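Local atomic coordinates of inosine-uridine preferring nucleoside hydrolase family protein (Bacillus anthracis, PDB entry 2C40), a protein that belongs to the inosine-uridine preferring nucleoside hydrolase family and carries a bound calcium ion beside a pocket holding alpha-D-ribofuranose. Residues Y5-G10 / G31-P36; M45-K50 / F82-L87; D53-N58 / P88-S93; T59-A64 / V97-A102; P104-L109 / L131-Y136. All coordinates share one frame; numbering follows the deposited sequence.

Interaction 1: Y5-G10 / G31-P36. With CA (calcium ion), chain C.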
# COMPACT_ATOMS: atom_id res chain seq x y z
N TYR A 5 -11.25 9.56 -25.22
CA TYR A 5 -11.11 8.14 -24.99
C TYR A 5 -9.82 7.94 -24.21
O TYR A 5 -8.78 8.38 -24.65
CB TYR A 5 -11.06 7.37 -26.30
CG TYR A 5 -11.03 5.90 -26.10
CD1 TYR A 5 -9.86 5.26 -25.65
CD2 TYR A 5 -12.16 5.12 -26.36
CE1 TYR A 5 -9.84 3.85 -25.44
CE2 TYR A 5 -12.14 3.75 -26.16
CZ TYR A 5 -10.97 3.13 -25.70
OH TYR A 5 -10.96 1.76 -25.50
N PHE A 6 -9.92 7.24 -23.07
CA PHE A 6 -8.84 7.09 -22.09
C PHE A 6 -8.34 5.65 -22.01
O PHE A 6 -9.10 4.76 -21.58
CB PHE A 6 -9.38 7.54 -20.72
CG PHE A 6 -8.40 7.49 -19.59
CD1 PHE A 6 -8.85 7.24 -18.32
CD2 PHE A 6 -7.06 7.74 -19.79
CE1 PHE A 6 -7.97 7.19 -17.26
CE2 PHE A 6 -6.17 7.69 -18.73
CZ PHE A 6 -6.61 7.42 -17.46
N ASN A 7 -7.08 5.43 -22.39
CA ASN A 7 -6.39 4.13 -22.23
C ASN A 7 -5.34 4.27 -21.12
O ASN A 7 -4.49 5.15 -21.19
CB ASN A 7 -5.77 3.69 -23.59
CG ASN A 7 -5.20 2.27 -23.56
OD1 ASN A 7 -5.90 1.29 -23.85
ND2 ASN A 7 -3.91 2.16 -23.23
N HIS A 8 -5.40 3.45 -20.08
CA HIS A 8 -4.47 3.58 -18.94
C HIS A 8 -3.94 2.24 -18.52
O HIS A 8 -4.51 1.22 -18.87
CB HIS A 8 -5.12 4.30 -17.74
CG HIS A 8 -6.17 3.51 -16.98
ND1 HIS A 8 -5.86 2.63 -15.96
CD2 HIS A 8 -7.53 3.56 -17.02
CE1 HIS A 8 -6.98 2.14 -15.46
NE2 HIS A 8 -8.01 2.69 -16.08
N ASP A 9 -2.83 2.23 -17.77
CA ASP A 9 -2.31 0.94 -17.28
C ASP A 9 -2.33 0.76 -15.77
O ASP A 9 -1.48 0.11 -15.23
CB ASP A 9 -0.94 0.63 -17.86
CG ASP A 9 0.14 1.55 -17.39
OD1 ASP A 9 1.31 1.17 -17.56
OD2 ASP A 9 -0.17 2.65 -16.87
N GLY A 10 -3.30 1.37 -15.11
CA GLY A 10 -3.73 1.00 -13.76
C GLY A 10 -2.74 1.16 -12.63
O GLY A 10 -2.94 0.56 -11.60
N GLY A 31 -15.06 6.40 -23.69
CA GLY A 31 -14.63 5.05 -23.48
C GLY A 31 -13.44 5.05 -22.55
O GLY A 31 -12.67 5.99 -22.52
N VAL A 32 -13.29 3.96 -21.81
CA VAL A 32 -12.13 3.74 -20.96
C VAL A 32 -11.66 2.35 -21.28
O VAL A 32 -12.49 1.50 -21.53
CB VAL A 32 -12.48 3.90 -19.47
CG1 VAL A 32 -11.27 3.70 -18.61
CG2 VAL A 32 -13.05 5.28 -19.21
N SER A 33 -10.36 2.15 -21.34
CA SER A 33 -9.79 0.80 -21.43
C SER A 33 -8.49 0.63 -20.64
O SER A 33 -7.77 1.59 -20.33
CB SER A 33 -9.60 0.42 -22.90
OG SER A 33 -8.89 1.40 -23.58
N VAL A 34 -8.25 -0.62 -20.24
CA VAL A 34 -7.13 -0.90 -19.34
C VAL A 34 -6.18 -1.82 -20.05
O VAL A 34 -6.58 -2.84 -20.56
CB VAL A 34 -7.60 -1.55 -18.01
CG1 VAL A 34 -6.41 -1.78 -17.04
CG2 VAL A 34 -8.71 -0.75 -17.37
N ILE A 35 -4.90 -1.46 -20.03
CA ILE A 35 -3.85 -2.35 -20.54
C ILE A 35 -3.01 -2.86 -19.35
O ILE A 35 -2.63 -2.08 -18.46
CB ILE A 35 -2.97 -1.68 -21.70
CG1 ILE A 35 -2.08 -2.73 -22.37
CG2 ILE A 35 -2.18 -0.45 -21.19
CD1 ILE A 35 -1.23 -2.20 -23.48
N PRO A 36 -2.76 -4.18 -19.29
CA PRO A 36 -2.03 -4.76 -18.17
C PRO A 36 -0.49 -4.55 -18.20
O PRO A 36 0.28 -5.51 -18.21
CB PRO A 36 -2.47 -6.25 -18.24
CG PRO A 36 -2.59 -6.51 -19.66
CD PRO A 36 -3.22 -5.23 -20.23
CA CA C . 0.59 4.75 -16.19
O HOH W 1 2.49 3.42 -17.03
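Phe6 and His8 interlock with Gly31, Ser33 and Ile35 in a parallel ladder whose strand axes lie 4.8 Å apart and 11° from parallel. Four backbone bonds alternate along it: Phe6 N to Gly31 O, Ser33 N to Phe6 O (2.9 Å), His8 N to Ser33 O, and Ile35 N to His8 O (2.9 Å).

Among side chains, Tyr5 OH and Ser33 OG are hydrogen-bonded at 2.8 Å, with either able to donate; the tyrosine hydroxyl has a second partner in His108 ND1 of helix 105-115. Ser33 OG reaches the tyrosine ring at its edge, while Gly31 O lies over one ring face. On the face bearing Phe6 and His8, Phe6 CD1 packs on Val32 CG1 at 4.3 Å. The imidazole lies against Val34 CG2 (NE2 to CG2 3.7 Å), while NE2 is hydrogen-bonded to Ser48 OG of helix 41-55. A chi1 of 72° sets the ring between the backbone nitrogen and carbonyl carbon, and ND1 accepts Gly10 N at 3.0 Å in the ring plane.

Asp9 OD2 holds the calcium ion at 2.3 Å. Its OD1 accepts from Asp38 N, and Asp14, Thr125 and Asp247 also bind the metal.

The pair belongs to the beta-alpha-beta unit 2-8, 12-21, 27-34; strand 120-124 continues the sheet beyond Tyr5 and Asn7, and helix 41-55 packs on Val34.

Interaction 2: M45-K50 / F82-L87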
# COMPACT_ATOMS: atom_id res chain seq x y z
N MET A 45 -9.12 -3.33 -13.77
CA MET A 45 -10.47 -3.35 -14.32
C MET A 45 -11.45 -3.06 -13.24
O MET A 45 -12.23 -2.14 -13.38
CB MET A 45 -10.80 -4.71 -14.93
CG MET A 45 -10.20 -4.90 -16.24
SD MET A 45 -10.92 -3.79 -17.47
CE MET A 45 -9.55 -3.97 -18.50
N SER A 46 -11.40 -3.83 -12.13
CA SER A 46 -12.38 -3.62 -11.04
C SER A 46 -12.28 -2.21 -10.51
O SER A 46 -13.29 -1.56 -10.36
CB SER A 46 -12.18 -4.51 -9.81
OG SER A 46 -11.92 -5.83 -10.16
N ALA A 47 -11.06 -1.76 -10.19
CA ALA A 47 -10.87 -0.42 -9.62
C ALA A 47 -11.44 0.70 -10.50
O ALA A 47 -12.12 1.62 -9.99
CB ALA A 47 -9.36 -0.15 -9.29
N SER A 48 -11.19 0.60 -11.81
CA SER A 48 -11.79 1.54 -12.82
C SER A 48 -13.32 1.52 -12.81
O SER A 48 -13.95 2.57 -12.80
CB SER A 48 -11.35 1.20 -14.25
OG SER A 48 -9.95 1.14 -14.32
N ARG A 49 -13.90 0.33 -12.80
CA ARG A 49 -15.35 0.21 -12.75
C ARG A 49 -15.96 0.79 -11.49
O ARG A 49 -16.98 1.45 -11.55
CB ARG A 49 -15.77 -1.25 -12.96
CG ARG A 49 -15.47 -1.73 -14.41
CD ARG A 49 -15.41 -3.24 -14.48
NE ARG A 49 -16.72 -3.81 -14.22
CZ ARG A 49 -16.97 -5.05 -13.80
NH1 ARG A 49 -15.98 -5.89 -13.51
NH2 ARG A 49 -18.24 -5.46 -13.67
N LYS A 50 -15.34 0.52 -10.34
CA LYS A 50 -15.80 1.04 -9.04
C LYS A 50 -15.61 2.57 -8.94
O LYS A 50 -16.36 3.28 -8.27
CB LYS A 50 -15.05 0.36 -7.88
CG LYS A 50 -15.18 -1.17 -7.81
CD LYS A 50 -14.51 -1.73 -6.59
CE LYS A 50 -14.39 -3.22 -6.69
NZ LYS A 50 -13.64 -3.75 -5.54
N PHE A 82 -4.21 -3.66 -6.86
CA PHE A 82 -4.80 -4.53 -5.84
C PHE A 82 -5.21 -3.73 -4.63
O PHE A 82 -6.29 -3.90 -4.09
CB PHE A 82 -3.88 -5.67 -5.43
CG PHE A 82 -3.75 -6.75 -6.49
CD1 PHE A 82 -2.61 -6.83 -7.30
CD2 PHE A 82 -4.79 -7.66 -6.70
CE1 PHE A 82 -2.49 -7.82 -8.28
CE2 PHE A 82 -4.68 -8.67 -7.67
CZ PHE A 82 -3.53 -8.74 -8.46
N TYR A 83 -4.36 -2.78 -4.27
CA TYR A 83 -4.57 -1.97 -3.10
C TYR A 83 -5.65 -0.97 -3.34
O TYR A 83 -6.54 -0.85 -2.51
CB TYR A 83 -3.26 -1.33 -2.62
CG TYR A 83 -2.07 -2.30 -2.67
CD1 TYR A 83 -0.81 -1.87 -3.08
CD2 TYR A 83 -2.24 -3.65 -2.38
CE1 TYR A 83 0.27 -2.76 -3.15
CE2 TYR A 83 -1.17 -4.56 -2.46
CZ TYR A 83 0.06 -4.11 -2.84
OH TYR A 83 1.11 -4.99 -2.89
N VAL A 84 -5.62 -0.26 -4.47
CA VAL A 84 -6.65 0.73 -4.73
C VAL A 84 -8.04 0.06 -4.80
O VAL A 84 -8.99 0.56 -4.19
CB VAL A 84 -6.38 1.55 -6.01
CG1 VAL A 84 -7.55 2.49 -6.28
CG2 VAL A 84 -5.08 2.33 -5.85
N ASP A 85 -8.12 -1.09 -5.47
CA ASP A 85 -9.37 -1.91 -5.60
C ASP A 85 -9.93 -2.38 -4.27
O ASP A 85 -11.17 -2.56 -4.11
CB ASP A 85 -9.04 -3.15 -6.44
CG ASP A 85 -10.24 -3.96 -6.78
OD1 ASP A 85 -11.27 -3.32 -7.12
OD2 ASP A 85 -10.15 -5.20 -6.69
N ALA A 86 -9.03 -2.59 -3.31
CA ALA A 86 -9.44 -3.01 -1.97
C ALA A 86 -9.80 -1.87 -1.03
O ALA A 86 -10.18 -2.15 0.07
CB ALA A 86 -8.40 -3.91 -1.34
N LEU A 87 -9.74 -0.62 -1.47
CA LEU A 87 -10.06 0.51 -0.59
C LEU A 87 -11.59 0.59 -0.27
O LEU A 87 -12.44 0.45 -1.18
CB LEU A 87 -9.54 1.82 -1.19
CG LEU A 87 -8.05 2.15 -1.27
CD1 LEU A 87 -7.89 3.46 -1.95
CD2 LEU A 87 -7.37 2.16 0.09
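Ala47 and Asp85 bring helix 41-55 against the end of helix 80-85, two helices of a nucleoside hydrolase fold, with their CA atoms 4.5 Å apart. Here the packing is tight and rests on small groups. The methyl of Ala47 faces the backbone of Asp85, its CB lying 4.1 Å from Asp85 CA, while the same CB meets Val84 CG1 more loosely at 4.4 Å. On this buried side Leu15 of helix 12-21 touches both Ala47 and Val84.

The partly exposed side is polar. Asp85 swings its carboxylate across to helix 41-55 by setting CG opposite its backbone nitrogen (chi1 -173°), which brings OD1 to 3.1 Å from Ser46 CB. The hydroxyl of Ser46 is instead taken up by Glu42 O of its own helix. Lys50 stretches out, extended beyond CG, and crosses the aspartate at about a right angle.

Its ammonium group is gripped three ways, since Asn91 OD1 adds a bond to the two from Asp85. Ala229 of the second subunit packs on Ala86 and Leu87 of the 82-87 segment. Lys50 NZ meets Asp85 OD1 at 2.9 Å from above the carboxylate plane, 49° out of it, and Asp85 O at 3.1 Å.

Interaction 3: D53-N58 / P88-S93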
# COMPACT_ATOMS: atom_id res chain seq x y z
N ASP A 53 -18.45 3.94 -11.02
CA ASP A 53 -19.65 3.82 -10.20
C ASP A 53 -19.77 4.91 -9.14
O ASP A 53 -20.79 5.59 -9.05
CB ASP A 53 -19.70 2.48 -9.45
CG ASP A 53 -20.06 1.31 -10.33
OD1 ASP A 53 -20.13 1.47 -11.54
OD2 ASP A 53 -20.24 0.21 -9.79
N ARG A 54 -18.74 5.05 -8.31
CA ARG A 54 -18.83 5.94 -7.16
C ARG A 54 -18.75 7.41 -7.57
O ARG A 54 -19.50 8.25 -7.05
CB ARG A 54 -17.74 5.63 -6.15
CG ARG A 54 -17.82 6.49 -4.89
CD ARG A 54 -18.22 5.69 -3.66
NE ARG A 54 -18.61 6.57 -2.55
CZ ARG A 54 -18.60 6.23 -1.26
NH1 ARG A 54 -18.19 5.01 -0.89
NH2 ARG A 54 -18.98 7.12 -0.33
N PHE A 55 -17.86 7.72 -8.52
CA PHE A 55 -17.49 9.09 -8.80
C PHE A 55 -17.80 9.55 -10.22
O PHE A 55 -17.53 10.70 -10.56
CB PHE A 55 -15.99 9.26 -8.52
CG PHE A 55 -15.58 8.99 -7.11
CD1 PHE A 55 -14.55 8.08 -6.83
CD2 PHE A 55 -16.18 9.67 -6.04
CE1 PHE A 55 -14.16 7.84 -5.54
CE2 PHE A 55 -15.76 9.43 -4.74
CZ PHE A 55 -14.75 8.51 -4.49
N GLY A 56 -18.38 8.68 -11.03
CA GLY A 56 -18.65 9.01 -12.43
C GLY A 56 -20.04 9.60 -12.60
O GLY A 56 -20.78 9.70 -11.62
N LYS A 57 -20.37 9.97 -13.84
CA LYS A 57 -21.66 10.58 -14.20
C LYS A 57 -22.47 9.65 -15.15
O LYS A 57 -23.31 8.88 -14.72
CB LYS A 57 -21.41 11.94 -14.87
N ASN A 58 -22.21 9.71 -16.44
CA ASN A 58 -23.01 8.97 -17.39
C ASN A 58 -22.65 7.48 -17.30
O ASN A 58 -21.71 7.11 -16.58
CB ASN A 58 -22.84 9.55 -18.81
N PRO A 88 -11.95 0.81 1.02
CA PRO A 88 -13.36 0.76 1.42
C PRO A 88 -14.25 1.75 0.66
O PRO A 88 -15.36 1.40 0.24
CB PRO A 88 -13.30 1.09 2.90
CG PRO A 88 -11.90 0.68 3.32
CD PRO A 88 -11.07 1.10 2.19
N ILE A 89 -13.77 2.97 0.46
CA ILE A 89 -14.50 3.95 -0.33
C ILE A 89 -15.06 3.33 -1.63
O ILE A 89 -16.16 3.63 -2.02
CB ILE A 89 -13.66 5.26 -0.59
CG1 ILE A 89 -14.17 6.06 -1.75
CG2 ILE A 89 -12.24 4.98 -1.00
CD1 ILE A 89 -15.45 6.68 -1.50
N LEU A 90 -14.29 2.44 -2.25
CA LEU A 90 -14.63 1.81 -3.54
C LEU A 90 -15.48 0.55 -3.44
O LEU A 90 -15.97 0.07 -4.46
CB LEU A 90 -13.33 1.46 -4.29
CG LEU A 90 -12.55 2.66 -4.79
CD1 LEU A 90 -11.41 2.18 -5.73
CD2 LEU A 90 -13.47 3.65 -5.51
N ASN A 91 -15.59 -0.01 -2.23
CA ASN A 91 -16.29 -1.25 -1.96
C ASN A 91 -17.54 -1.06 -1.11
O ASN A 91 -18.26 -2.02 -0.82
CB ASN A 91 -15.36 -2.23 -1.24
CG ASN A 91 -14.23 -2.69 -2.12
OD1 ASN A 91 -14.42 -3.47 -3.03
ND2 ASN A 91 -13.05 -2.18 -1.87
N GLU A 92 -17.79 0.18 -0.70
CA GLU A 92 -18.90 0.50 0.17
C GLU A 92 -20.28 0.10 -0.42
O GLU A 92 -21.16 -0.29 0.35
CB GLU A 92 -18.87 2.00 0.54
CG GLU A 92 -19.78 2.28 1.75
CD GLU A 92 -19.80 3.71 2.22
OE1 GLU A 92 -19.16 4.58 1.61
OE2 GLU A 92 -20.50 3.97 3.24
N SER A 93 -20.45 0.21 -1.74
CA SER A 93 -21.73 -0.09 -2.45
C SER A 93 -22.04 -1.57 -2.54
O SER A 93 -23.18 -1.96 -2.77
CB SER A 93 -21.69 0.38 -3.91
OG SER A 93 -21.31 1.73 -4.01
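Arg54 reaches from the last turn of helix 41-55 over Ile89 to Glu92, and its course explains most of the contact. It was deposited in two conformers; one of them is described. From CB the chain leaves with CG opposite the backbone nitrogen (chi1 -177°). CG lies over the centre of the neighbouring Phe55 ring, 3.5 Å above its plane, and 4.1 Å from Ile89 CD1. A bend at chi2 then takes CD to 3.3 Å from Ile89 O. Beyond NE, the flat guanidinium has Ile89 CD1 over the centre of one face, though the closeness of that approach is doubtful. NH1 donates twice: to Ile89 O in the carbonyl plane and on a lone pair, and to Glu92 OE1 at 2.7 Å on the anti side. NH2 adds a weak bond to the same oxygen. The guanidinium and carboxylate planes stand 43° apart.

Next along the helix, Phe55 CZ packs on Ile89 CD1 at 3.6 Å, with Phe223 of helix 219-229 also meeting the phenyl ring. Glu92 OE1 also bridges to Arg216 of the second subunit, whose NH2 lies close to that of Arg54; the shared carboxylate probably offsets the gathering of positive charge at the subunit boundary.

Interaction 4: T59-A64 / V97-A102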
# COMPACT_ATOMS: atom_id res chain seq x y z
N THR A 59 -23.42 6.65 -17.99
CA THR A 59 -23.16 5.21 -18.11
C THR A 59 -22.01 5.04 -19.13
O THR A 59 -22.12 5.53 -20.24
CB THR A 59 -24.50 4.47 -18.55
OG1 THR A 59 -24.77 3.34 -17.73
CG2 THR A 59 -24.51 4.04 -20.02
N ILE A 60 -20.87 4.47 -18.74
CA ILE A 60 -19.84 4.04 -19.70
C ILE A 60 -19.35 2.63 -19.37
O ILE A 60 -19.70 2.07 -18.35
CB ILE A 60 -18.60 5.01 -19.76
CG1 ILE A 60 -17.98 5.21 -18.39
CG2 ILE A 60 -19.00 6.36 -20.33
CD1 ILE A 60 -16.66 5.92 -18.46
N GLU A 61 -18.55 2.06 -20.27
CA GLU A 61 -17.98 0.73 -20.08
C GLU A 61 -16.46 0.78 -20.10
O GLU A 61 -15.87 1.67 -20.69
CB GLU A 61 -18.56 -0.22 -21.11
CG GLU A 61 -20.10 -0.19 -21.09
CD GLU A 61 -20.76 -1.22 -21.98
OE1 GLU A 61 -20.06 -1.86 -22.81
OE2 GLU A 61 -22.02 -1.35 -21.84
N VAL A 62 -15.85 -0.20 -19.44
CA VAL A 62 -14.40 -0.34 -19.38
C VAL A 62 -14.02 -1.60 -20.16
O VAL A 62 -14.50 -2.69 -19.85
CB VAL A 62 -13.89 -0.42 -17.91
CG1 VAL A 62 -12.39 -0.43 -17.83
CG2 VAL A 62 -14.41 0.76 -17.10
N ALA A 63 -13.16 -1.44 -21.18
CA ALA A 63 -12.68 -2.55 -21.96
C ALA A 63 -11.33 -3.05 -21.46
O ALA A 63 -10.46 -2.26 -21.07
CB ALA A 63 -12.57 -2.16 -23.41
N ALA A 64 -11.15 -4.35 -21.53
CA ALA A 64 -9.91 -5.01 -21.21
C ALA A 64 -9.06 -5.23 -22.46
O ALA A 64 -9.54 -5.81 -23.44
CB ALA A 64 -10.23 -6.39 -20.53
N VAL A 97 -21.43 -1.88 -11.01
CA VAL A 97 -22.49 -1.68 -11.98
C VAL A 97 -21.93 -1.49 -13.39
O VAL A 97 -22.53 -1.98 -14.35
CB VAL A 97 -23.37 -0.50 -11.54
CG1 VAL A 97 -24.39 -0.08 -12.65
CG2 VAL A 97 -24.09 -0.86 -10.24
N THR A 98 -20.81 -0.78 -13.55
CA THR A 98 -20.35 -0.49 -14.91
C THR A 98 -19.80 -1.78 -15.52
O THR A 98 -19.16 -2.60 -14.85
CB THR A 98 -19.33 0.71 -15.05
OG1 THR A 98 -18.01 0.24 -15.37
CG2 THR A 98 -19.31 1.62 -13.85
N HIS A 99 -20.08 -1.95 -16.80
CA HIS A 99 -19.84 -3.18 -17.46
C HIS A 99 -18.49 -3.19 -18.12
O HIS A 99 -18.01 -2.18 -18.61
CB HIS A 99 -20.91 -3.41 -18.52
CG HIS A 99 -22.26 -3.68 -17.95
ND1 HIS A 99 -23.38 -2.97 -18.33
CD2 HIS A 99 -22.68 -4.61 -17.07
CE1 HIS A 99 -24.43 -3.46 -17.70
NE2 HIS A 99 -24.04 -4.45 -16.93
N VAL A 100 -17.89 -4.37 -18.12
CA VAL A 100 -16.80 -4.69 -19.00
C VAL A 100 -17.34 -4.70 -20.44
O VAL A 100 -18.32 -5.37 -20.74
CB VAL A 100 -16.22 -6.07 -18.62
CG1 VAL A 100 -15.13 -6.50 -19.61
CG2 VAL A 100 -15.63 -6.01 -17.18
N ALA A 101 -16.69 -3.95 -21.32
CA ALA A 101 -17.06 -3.93 -22.74
C ALA A 101 -16.84 -5.35 -23.35
O ALA A 101 -15.97 -6.12 -22.87
CB ALA A 101 -16.26 -2.87 -23.46
N ALA A 102 -17.66 -5.70 -24.33
CA ALA A 102 -17.62 -7.02 -24.96
C ALA A 102 -16.34 -7.21 -25.78
O ALA A 102 -15.81 -8.31 -25.77
CB ALA A 102 -18.88 -7.22 -25.86
O HOH W 2 -13.48 -5.79 -22.74
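Val62 is bridged to Val100 by two backbone hydrogen bonds that clasp the loop 97-102 to strand 62-64. Val62 N donates to His99 O at 3.0 Å, and Ala101 N returns a bond to Val62 O at 2.9 Å. The second donor sits above the carbonyl plane, 55° out of it, and Val62 O is also approached by Val100 CA at 3.2 Å. The touching parts run 46° apart, in keeping with a single bridge instead of a continued ladder.

Side chains close in around this clasp. Ala63 CB and Ala101 CB meet methyl to methyl at 3.8 Å. Glu61 lies alongside the loop: CB is 3.2 Å from His99 O, and OE1 is 3.6 Å from Ala101 CA. Its OE2 lies near the edge of the His99 ring, 4.1 Å from ND1, with carboxylate and ring planes 85° apart. Thr98 CB faces Ile60 O, but the buried Thr98 OG1 has no partner in the model.

A water accepts from Ala64 N; its approach to Ala101 O is unusually short and the geometry there doubtful. In the next shell, Asp53 accepts from Val97 N and Thr98 N, and Arg49 NE donates to Thr98 O, so helix 41-55 positions the loop's beginning. Across the strand, Ala63 bonds to the backbone of Val32 and Val34.

The arrangement is that of an outermost parallel strand of an alpha/beta sheet, strand 62-64, bordered by an irregular loop that pairs with it only briefly.

Interaction 5: P104-L109 / L131-Y136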
# COMPACT_ATOMS: atom_id res chain seq x y z
N PRO A 104 -12.21 -6.48 -26.96
CA PRO A 104 -10.93 -6.09 -26.40
C PRO A 104 -10.63 -4.60 -26.69
O PRO A 104 -11.16 -4.05 -27.70
CB PRO A 104 -9.93 -7.02 -27.11
CG PRO A 104 -10.63 -7.53 -28.29
CD PRO A 104 -12.08 -7.54 -27.97
N ALA A 105 -9.76 -4.00 -25.87
CA ALA A 105 -9.52 -2.55 -25.92
C ALA A 105 -9.23 -1.97 -27.31
O ALA A 105 -9.78 -0.93 -27.66
CB ALA A 105 -8.37 -2.19 -24.95
N HIS A 106 -8.39 -2.61 -28.12
CA HIS A 106 -8.05 -2.05 -29.44
C HIS A 106 -9.24 -2.00 -30.39
O HIS A 106 -9.39 -1.04 -31.13
CB HIS A 106 -6.86 -2.75 -30.08
CG HIS A 106 -7.09 -4.20 -30.40
ND1 HIS A 106 -6.97 -4.71 -31.68
CD2 HIS A 106 -7.40 -5.25 -29.61
CE1 HIS A 106 -7.20 -6.02 -31.66
NE2 HIS A 106 -7.46 -6.37 -30.42
N HIS A 107 -10.09 -3.04 -30.33
CA HIS A 107 -11.33 -3.08 -31.06
C HIS A 107 -12.37 -2.13 -30.50
O HIS A 107 -13.07 -1.45 -31.25
CB HIS A 107 -11.89 -4.50 -31.06
CG HIS A 107 -11.18 -5.43 -32.00
ND1 HIS A 107 -11.49 -6.77 -32.08
CD2 HIS A 107 -10.18 -5.22 -32.88
CE1 HIS A 107 -10.75 -7.33 -33.01
NE2 HIS A 107 -9.93 -6.42 -33.50
N HIS A 108 -12.45 -2.08 -29.19
CA HIS A 108 -13.31 -1.12 -28.50
C HIS A 108 -12.97 0.32 -28.93
O HIS A 108 -13.86 1.14 -29.18
CB HIS A 108 -13.13 -1.31 -27.00
CG HIS A 108 -13.97 -0.42 -26.16
ND1 HIS A 108 -13.44 0.54 -25.32
CD2 HIS A 108 -15.31 -0.36 -26.01
CE1 HIS A 108 -14.42 1.16 -24.69
NE2 HIS A 108 -15.57 0.64 -25.10
N LEU A 109 -11.69 0.62 -28.97
CA LEU A 109 -11.23 1.94 -29.35
C LEU A 109 -11.70 2.30 -30.77
O LEU A 109 -12.25 3.37 -31.00
CB LEU A 109 -9.70 1.98 -29.21
CG LEU A 109 -8.85 3.11 -29.80
CD1 LEU A 109 -9.37 4.43 -29.43
CD2 LEU A 109 -7.46 2.92 -29.21
N LEU A 131 -3.33 1.28 -29.15
CA LEU A 131 -3.45 2.20 -30.28
C LEU A 131 -2.68 1.76 -31.55
O LEU A 131 -3.17 1.91 -32.66
CB LEU A 131 -3.05 3.62 -29.86
CG LEU A 131 -3.04 4.73 -30.93
CD1 LEU A 131 -4.41 4.98 -31.54
CD2 LEU A 131 -2.48 6.02 -30.37
N ALA A 132 -1.46 1.30 -31.40
CA ALA A 132 -0.68 0.78 -32.52
C ALA A 132 -1.49 -0.25 -33.26
O ALA A 132 -1.60 -0.26 -34.50
CB ALA A 132 0.63 0.14 -31.98
N ARG A 133 -2.08 -1.12 -32.46
CA ARG A 133 -2.87 -2.23 -32.93
C ARG A 133 -4.16 -1.80 -33.62
O ARG A 133 -4.47 -2.31 -34.66
CB ARG A 133 -3.14 -3.15 -31.75
CG ARG A 133 -3.58 -4.50 -32.13
CD ARG A 133 -2.77 -5.59 -31.35
NE ARG A 133 -3.21 -5.68 -29.99
CZ ARG A 133 -3.98 -6.65 -29.49
NH1 ARG A 133 -4.39 -7.69 -30.23
NH2 ARG A 133 -4.31 -6.59 -28.21
N ALA A 134 -4.88 -0.85 -33.03
CA ALA A 134 -6.04 -0.17 -33.61
C ALA A 134 -5.72 0.40 -34.98
O ALA A 134 -6.44 0.18 -35.95
CB ALA A 134 -6.50 0.99 -32.66
N LEU A 135 -4.59 1.09 -35.05
CA LEU A 135 -4.12 1.71 -36.29
C LEU A 135 -3.73 0.70 -37.36
O LEU A 135 -4.04 0.86 -38.54
CB LEU A 135 -2.94 2.60 -35.97
CG LEU A 135 -3.31 3.84 -35.14
CD1 LEU A 135 -2.06 4.39 -34.52
CD2 LEU A 135 -4.00 4.90 -36.03
N TYR A 136 -3.09 -0.37 -36.93
CA TYR A 136 -2.70 -1.41 -37.87
C TYR A 136 -3.94 -2.03 -38.56
O TYR A 136 -3.97 -2.19 -39.76
CB TYR A 136 -1.81 -2.45 -37.19
CG TYR A 136 -1.54 -3.57 -38.12
CD1 TYR A 136 -2.17 -4.82 -37.94
CD2 TYR A 136 -0.73 -3.38 -39.26
CE1 TYR A 136 -1.95 -5.87 -38.82
CE2 TYR A 136 -0.52 -4.46 -40.16
CZ TYR A 136 -1.13 -5.69 -39.92
OH TYR A 136 -0.98 -6.77 -40.80
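His106, Arg133 and Leu109 account for most of the surface buried where helix 105-115 crosses helix 129-137. The central feature is a stack: the guanidinium of Arg133 lies flat on the imidazole of His106, their centres 3.7 Å apart and their planes at 22°. The overlap is offset, with Arg133 CZ standing 3.6 Å above the ring plane toward its rim. His106 NE2 and Arg133 NH1 approach to 3.3 Å, but the angle is poor and this is a face contact, not a hydrogen bond. Nearer the backbone, Arg133 CG packs 3.4 Å from His106 ND1.

The torsions account for the overlap: His106 has CG between its backbone nitrogen and carbonyl carbon (chi1 64°), and the arginine bends at chi2 and chi3. The opposite ring face carries His107 CD2, leaving the imidazole sandwiched. Arg133 NH2 is hydrogen-bonded to Ser67 OG, which holds the guanidinium from beyond the two helices.

Leu109 supplies the apolar half, its CD2 lying 4.1 Å from Ala134 CB and 4.4 Å from Leu131 CD1. Leu122 and Phe124 of strand 120-124 touch both Leu109 and Leu131. The axes approach to 8.5 Å and cross at -58°, as two neighbouring helices packed on one face of an alpha/beta sheet.

How the interactions relate
Interaction 1 is the buried core, joining adjacent parallel strands 2-8 and 27-34 by a regular backbone ladder and ending at the calcium ion. Interactions 3 and 5 are largely buried though away from the chain centre; 2 and 4 are partly buried. Interaction 4 borders the same sheet: Ala63 pairs with Val32 and Val34, yet the loop beyond forms a single bridge. Interactions 2 and 3 share helix 41-55 and replace backbone pairing with salt bridges near the second subunit; Lys50 and Asp85 both bond to Asn91. Interaction 5 is helix packing through a guanidinium-imidazole stack and leucines, reaching interaction 1 by the Tyr5-His108 bond. Ser48 to His8 similarly links interaction 2 to the core.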